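Local atomic coordinates of RahU protein (Pseudomonas aeruginosa PAO1, PDB entry 6ZC2), a protein that is an aegerolysin that interacts with the membrane sphingolipid ceramide phosphorylethanolamine. Residues T26-K31 with G71-F76; G30-Y35 with I60-R65. All coordinates share one frame; numbering follows the deposited sequence. Where two conformers were deposited one is given.

Contact 1 (T26-K31 with G71-F76). With EDO (1,2-ethanediol), chain D.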
loop_
_atom_site.group_PDB
_atom_site.type_symbol
_atom_site.label_atom_id
_atom_site.label_comp_id
_atom_site.label_asym_id
_atom_site.label_seq_id
_atom_site.Cartn_x
_atom_site.Cartn_y
_atom_site.Cartn_z
ATOM N N THR A 26 -3.057 1.305 -8.866
ATOM C CA THR A 26 -3.920 2.332 -9.435
ATOM C C THR A 26 -4.072 3.465 -8.432
ATOM O O THR A 26 -3.991 3.260 -7.216
ATOM C CB THR A 26 -5.327 1.825 -9.806
ATOM O OG1 THR A 26 -6.024 1.421 -8.621
ATOM C CG2 THR A 26 -5.287 0.667 -10.809
ATOM N N LEU A 27 -4.287 4.669 -8.961
ATOM C CA LEU A 27 -4.530 5.852 -8.149
ATOM C C LEU A 27 -5.766 6.562 -8.665
ATOM O O LEU A 27 -5.866 6.849 -9.861
ATOM C CB LEU A 27 -3.363 6.833 -8.223
ATOM C CG LEU A 27 -2.068 6.360 -7.576
ATOM C CD1 LEU A 27 -0.942 7.283 -7.975
ATOM C CD2 LEU A 27 -2.207 6.279 -6.053
ATOM N N GLN A 28 -6.701 6.848 -7.763
ATOM C CA GLN A 28 -7.772 7.783 -8.074
ATOM C C GLN A 28 -7.333 9.221 -7.835
ATOM O O GLN A 28 -7.771 10.123 -8.555
ATOM C CB GLN A 28 -9.000 7.465 -7.221
ATOM C CG GLN A 28 -9.688 6.143 -7.551
ATOM C CD GLN A 28 -8.926 4.922 -7.051
ATOM O OE1 GLN A 28 -8.616 4.808 -5.863
ATOM N NE2 GLN A 28 -8.638 3.993 -7.957
ATOM N N TRP A 29 -6.472 9.442 -6.840
ATOM C CA TRP A 29 -5.943 10.755 -6.497
ATOM C C TRP A 29 -4.512 10.588 -6.008
ATOM O O TRP A 29 -4.209 9.616 -5.313
ATOM C CB TRP A 29 -6.767 11.390 -5.370
ATOM C CG TRP A 29 -8.168 11.697 -5.775
ATOM C CD1 TRP A 29 -9.281 10.928 -5.565
ATOM C CD2 TRP A 29 -8.609 12.855 -6.485
ATOM N NE1 TRP A 29 -10.388 11.547 -6.094
ATOM C CE2 TRP A 29 -10.002 12.731 -6.666
ATOM C CE3 TRP A 29 -7.961 13.990 -6.980
ATOM C CZ2 TRP A 29 -10.758 13.701 -7.322
ATOM C CZ3 TRP A 29 -8.713 14.950 -7.631
ATOM C CH2 TRP A 29 -10.095 14.799 -7.797
ATOM N N GLY A 30 -3.648 11.537 -6.357
ATOM C CA GLY A 30 -2.292 11.565 -5.835
ATOM C C GLY A 30 -1.266 10.984 -6.789
ATOM O O GLY A 30 -1.503 10.808 -7.986
ATOM N N LYS A 31 -0.087 10.694 -6.233
ATOM C CA LYS A 31 1.022 10.117 -6.979
ATOM C C LYS A 31 1.739 9.097 -6.102
ATOM O O LYS A 31 1.617 9.120 -4.873
ATOM C CB LYS A 31 2.003 11.194 -7.443
ATOM C CG LYS A 31 2.795 11.823 -6.355
ATOM C CD LYS A 31 3.578 12.960 -6.958
ATOM C CE LYS A 31 4.535 13.522 -5.960
ATOM N NZ LYS A 31 5.390 14.620 -6.514
ATOM N N GLY A 71 -6.098 14.661 -1.696
ATOM C CA GLY A 71 -5.168 13.778 -1.006
ATOM C C GLY A 71 -4.703 12.629 -1.877
ATOM O O GLY A 71 -4.414 12.801 -3.068
ATOM N N THR A 72 -4.615 11.442 -1.276
ATOM C CA THR A 72 -4.212 10.244 -1.995
ATOM C C THR A 72 -5.228 9.134 -1.761
ATOM O O THR A 72 -5.697 8.932 -0.636
ATOM C CB THR A 72 -2.785 9.770 -1.622
ATOM O OG1 THR A 72 -2.575 8.482 -2.206
ATOM C CG2 THR A 72 -2.575 9.672 -0.104
ATOM N N GLN A 73 -5.562 8.418 -2.837
ATOM C CA GLN A 73 -6.495 7.296 -2.793
ATOM C C GLN A 73 -6.120 6.340 -3.915
ATOM O O GLN A 73 -5.978 6.770 -5.065
ATOM C CB GLN A 73 -7.934 7.787 -2.985
ATOM C CG GLN A 73 -8.960 6.672 -2.955
ATOM C CD GLN A 73 -10.374 7.181 -3.110
ATOM O OE1 GLN A 73 -10.602 8.222 -3.723
ATOM N NE2 GLN A 73 -11.332 6.460 -2.539
ATOM N N GLY A 74 -5.963 5.060 -3.589
ATOM C CA GLY A 74 -5.547 4.104 -4.601
ATOM C C GLY A 74 -5.492 2.694 -4.052
ATOM O O GLY A 74 -6.016 2.406 -2.972
ATOM N N SER A 75 -4.848 1.811 -4.819
ATOM C CA SER A 75 -4.748 0.405 -4.439
ATOM C C SER A 75 -3.592 -0.265 -5.170
ATOM O O SER A 75 -3.071 0.255 -6.162
ATOM C CB SER A 75 -6.041 -0.351 -4.751
ATOM O OG SER A 75 -6.252 -0.428 -6.145
ATOM N N PHE A 76 -3.210 -1.443 -4.670
ATOM C CA PHE A 76 -2.329 -2.356 -5.391
ATOM C C PHE A 76 -2.693 -3.791 -5.020
ATOM O O PHE A 76 -3.230 -4.051 -3.937
ATOM C CB PHE A 76 -0.824 -2.080 -5.172
ATOM C CG PHE A 76 -0.371 -2.186 -3.734
ATOM C CD1 PHE A 76 0.002 -3.412 -3.182
ATOM C CD2 PHE A 76 -0.299 -1.047 -2.937
ATOM C CE1 PHE A 76 0.419 -3.497 -1.852
ATOM C CE2 PHE A 76 0.111 -1.128 -1.616
ATOM C CZ PHE A 76 0.474 -2.351 -1.072
HETATM C C1 EDO D . -8.924 12.719 -2.480
HETATM O O1 EDO D . -8.665 13.774 -1.555
HETATM C C2 EDO D . -8.912 11.395 -1.725
HETATM O O2 EDO D . -10.087 11.273 -0.912
#

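Contact 2 (G30-Y35 with I60-R65). With EDO (1,2-ethanediol), chain C; EDO (1,2-ethanediol), chain K.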
loop_
_atom_site.group_PDB
_atom_site.type_symbol
_atom_site.label_atom_id
_atom_site.label_comp_id
_atom_site.label_asym_id
_atom_site.label_seq_id
_atom_site.Cartn_x
_atom_site.Cartn_y
_atom_site.Cartn_z
ATOM N N GLY A 30 -3.648 11.537 -6.357
ATOM C CA GLY A 30 -2.292 11.565 -5.835
ATOM C C GLY A 30 -1.266 10.984 -6.789
ATOM O O GLY A 30 -1.503 10.808 -7.986
ATOM N N LYS A 31 -0.087 10.694 -6.233
ATOM C CA LYS A 31 1.022 10.117 -6.979
ATOM C C LYS A 31 1.739 9.097 -6.102
ATOM O O LYS A 31 1.617 9.120 -4.873
ATOM C CB LYS A 31 2.003 11.194 -7.443
ATOM C CG LYS A 31 2.795 11.823 -6.355
ATOM C CD LYS A 31 3.578 12.960 -6.958
ATOM C CE LYS A 31 4.535 13.522 -5.960
ATOM N NZ LYS A 31 5.390 14.620 -6.514
ATOM N N PHE A 32 2.506 8.211 -6.737
ATOM C CA PHE A 32 3.434 7.350 -6.015
ATOM C C PHE A 32 4.793 8.047 -5.966
ATOM O O PHE A 32 5.155 8.799 -6.878
ATOM C CB PHE A 32 3.586 5.995 -6.717
ATOM C CG PHE A 32 2.392 5.083 -6.578
ATOM C CD1 PHE A 32 2.048 4.540 -5.346
ATOM C CD2 PHE A 32 1.631 4.741 -7.693
ATOM C CE1 PHE A 32 0.959 3.679 -5.229
ATOM C CE2 PHE A 32 0.542 3.877 -7.580
ATOM C CZ PHE A 32 0.206 3.348 -6.349
ATOM N N TYR A 33 5.555 7.793 -4.898
ATOM C CA TYR A 33 6.876 8.390 -4.763
ATOM C C TYR A 33 7.846 7.407 -4.119
ATOM O O TYR A 33 7.447 6.459 -3.442
ATOM C CB TYR A 33 6.833 9.711 -3.998
ATOM C CG TYR A 33 6.497 9.653 -2.523
ATOM C CD1 TYR A 33 5.177 9.665 -2.085
ATOM C CD2 TYR A 33 7.503 9.663 -1.563
ATOM C CE1 TYR A 33 4.871 9.673 -0.725
ATOM C CE2 TYR A 33 7.209 9.681 -0.201
ATOM C CZ TYR A 33 5.891 9.687 0.210
ATOM O OH TYR A 33 5.577 9.718 1.554
ATOM N N ARG A 34 9.138 7.661 -4.326
ATOM C CA ARG A 34 10.199 6.819 -3.773
ATOM C C ARG A 34 10.424 7.234 -2.324
ATOM O O ARG A 34 11.084 8.243 -2.053
ATOM C CB ARG A 34 11.469 6.958 -4.606
ATOM C CG ARG A 34 12.528 5.915 -4.297
ATOM C CD ARG A 34 13.870 6.240 -4.958
ATOM N NE ARG A 34 13.757 6.407 -6.406
ATOM C CZ ARG A 34 13.799 5.407 -7.283
ATOM N NH1 ARG A 34 13.949 4.158 -6.863
ATOM N NH2 ARG A 34 13.689 5.655 -8.581
ATOM N N TYR A 35 9.861 6.463 -1.389
ATOM C CA TYR A 35 9.917 6.814 0.030
ATOM C C TYR A 35 11.377 7.049 0.421
ATOM O O TYR A 35 12.238 6.230 0.098
ATOM C CB TYR A 35 9.324 5.642 0.830
ATOM C CG TYR A 35 8.875 5.981 2.241
ATOM C CD1 TYR A 35 8.027 7.057 2.485
ATOM C CD2 TYR A 35 9.275 5.201 3.327
ATOM C CE1 TYR A 35 7.615 7.377 3.769
ATOM C CE2 TYR A 35 8.861 5.511 4.623
ATOM C CZ TYR A 35 8.027 6.603 4.833
ATOM O OH TYR A 35 7.603 6.944 6.102
ATOM N N ILE A 60 5.840 1.024 -0.409
ATOM C CA ILE A 60 5.036 1.662 -1.451
ATOM C C ILE A 60 4.415 2.905 -0.831
ATOM O O ILE A 60 3.622 2.801 0.114
ATOM C CB ILE A 60 3.957 0.708 -1.981
ATOM C CG1 ILE A 60 4.617 -0.526 -2.603
ATOM C CG2 ILE A 60 3.066 1.412 -2.990
ATOM C CD1 ILE A 60 3.662 -1.649 -2.888
ATOM N N ALA A 61 4.774 4.080 -1.349
ATOM C CA ALA A 61 4.375 5.343 -0.743
ATOM C C ALA A 61 3.613 6.196 -1.748
ATOM O O ALA A 61 3.939 6.216 -2.944
ATOM C CB ALA A 61 5.590 6.118 -0.212
ATOM N N SER A 62 2.599 6.908 -1.254
ATOM C CA SER A 62 1.778 7.764 -2.095
ATOM C C SER A 62 1.386 9.013 -1.317
ATOM O O SER A 62 1.151 8.949 -0.106
ATOM C CB SER A 62 0.517 7.015 -2.557
ATOM O OG SER A 62 -0.311 7.813 -3.389
ATOM N N CYS A 63 1.328 10.150 -2.011
ATOM C CA CYS A 63 0.925 11.404 -1.389
ATOM C C CYS A 63 0.054 12.189 -2.359
ATOM O O CYS A 63 -0.018 11.883 -3.554
ATOM C CB CYS A 63 2.130 12.238 -0.926
ATOM S SG CYS A 63 3.217 12.817 -2.260
ATOM N N GLY A 64 -0.622 13.208 -1.834
ATOM C CA GLY A 64 -1.344 14.114 -2.699
ATOM C C GLY A 64 -0.406 14.901 -3.593
ATOM O O GLY A 64 0.775 15.092 -3.292
ATOM N N ARG A 65 -0.935 15.364 -4.723
ATOM C CA ARG A 65 -0.118 16.186 -5.604
ATOM C C ARG A 65 0.191 17.521 -4.929
ATOM O O ARG A 65 -0.587 18.027 -4.115
ATOM C CB ARG A 65 -0.786 16.361 -6.971
ATOM C CG ARG A 65 -0.884 15.034 -7.740
ATOM C CD ARG A 65 -0.728 15.183 -9.258
ATOM N NE ARG A 65 -0.541 13.894 -9.931
ATOM C CZ ARG A 65 0.645 13.351 -10.207
ATOM N NH1 ARG A 65 0.714 12.175 -10.819
ATOM N NH2 ARG A 65 1.763 13.980 -9.870
HETATM C C1 EDO C . 7.890 2.455 -4.918
HETATM O O1 EDO C . 9.065 3.267 -4.776
HETATM C C2 EDO C . 6.666 3.350 -4.820
HETATM O O2 EDO C . 6.587 3.931 -3.518
HETATM C C1 EDO K . 7.859 11.464 5.344
HETATM O O1 EDO K . 9.233 11.060 5.284
HETATM C C2 EDO K . 7.055 10.853 4.200
HETATM O O2 EDO K . 7.767 10.929 2.957
#

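Contact 1 (T26-K31 with G71-F76)
A classic beta bulge joins Q28 and W29 to the single residue Q73 across an antiparallel strand pair. Q73 O takes two backbone N-H groups. The bond from Q28 N to Q73 O is 2.8 Å but bent, 139° at the hydrogen. The one from W29 N to Q73 O is longer, 3.2 Å, but nearly straight at 167°, and it lies in the carbonyl plane on a lone pair. Q73 N returns a bond to W29 O. Before the bulge, T26 and S75 form a regular hydrogen-bonded pair, with T26 N 2.9 Å from S75 O. Their hydroxyls lie on the same face, OG1 of T26 3.1 Å from OG of S75. Between these pairs T26 O lies only 3.2 Å from G74 CA, so the strands come close at this glycine. The Q73 side chain has CG anti to the backbone N and is extended beyond it. This carries OE1 to the edge of the W29 indole, 3.5 Å from CD1, with amide and ring planes only 15° apart. Over one indole face sits an ethanediol, its C1 3.5 Å from W29 CG. The diol also accepts a hydrogen bond from G71 N and is bonded to D91. At residue 28 the chain turns a corner: strand 19-27 pairs with 72-80 in one sheet, and strand 29-34 goes on into the other. Strand 83-92 flanks 72-80 on its other edge, where backbone hydrogen bonds pair T72 with D92, G74 with W90 and F76 with F88.

Contact 2 (G30-Y35 with I60-R65)
K31 O is gripped by two donors from the 60-65 segment. C63 N comes nearly along the C=O axis at 3.1 Å. The hydroxyl S62 OG bonds to K31 O at 2.8 Å from above the carbonyl plane, 54° out of it. S62 OG also meets T72 OG1. K31 N completes the antiparallel pair with C63 O at 2.9 Å. Further on, Y33 N bonds to A61 O. In Y33, CG sits between the backbone N and the carbonyl carbon (chi1 69°), which brings the ring over A61. A61 CB then lies over one ring face, 3.7 Å from the centroid, in a CH-pi contact. C63 SG approaches the same ring obliquely, 3.7 Å from CD1. On the opposite sheet face F32 CE1 packs on I60 CG2 at 3.8 Å. At the other end the R65 guanidinium lays one face on K31 CB, while NH1 forms a salt bridge with E41. K31 NZ and R65 NH2 stay 5.0 Å apart, and NZ bonds to Y3 OH. The two like charges are thus directed to separate partners, which probably eases their repulsion while their aliphatic and flat parts pack together.

Both contacts use the chain that passes from one sheet to the other, and they share G30 and K31. Contact 1 is partly buried; T26, Q28 and W29 are exposed. Its hydrogen bonds across the segments are all backbone to backbone. Contact 2 is buried and adds aromatic, sulfur and aliphatic packing to its backbone ladder. The two meet between the sheets, through side chains. There T72 OG1 lies 2.6 Å from S62 OG, a probable hydrogen bond. L27 CG packs on F32 CE2 at 3.6 Å, and F76 on I60. After the bulge at Q28 and W29, strand 29-34 leaves strand 72-80 and pairs with 58-63.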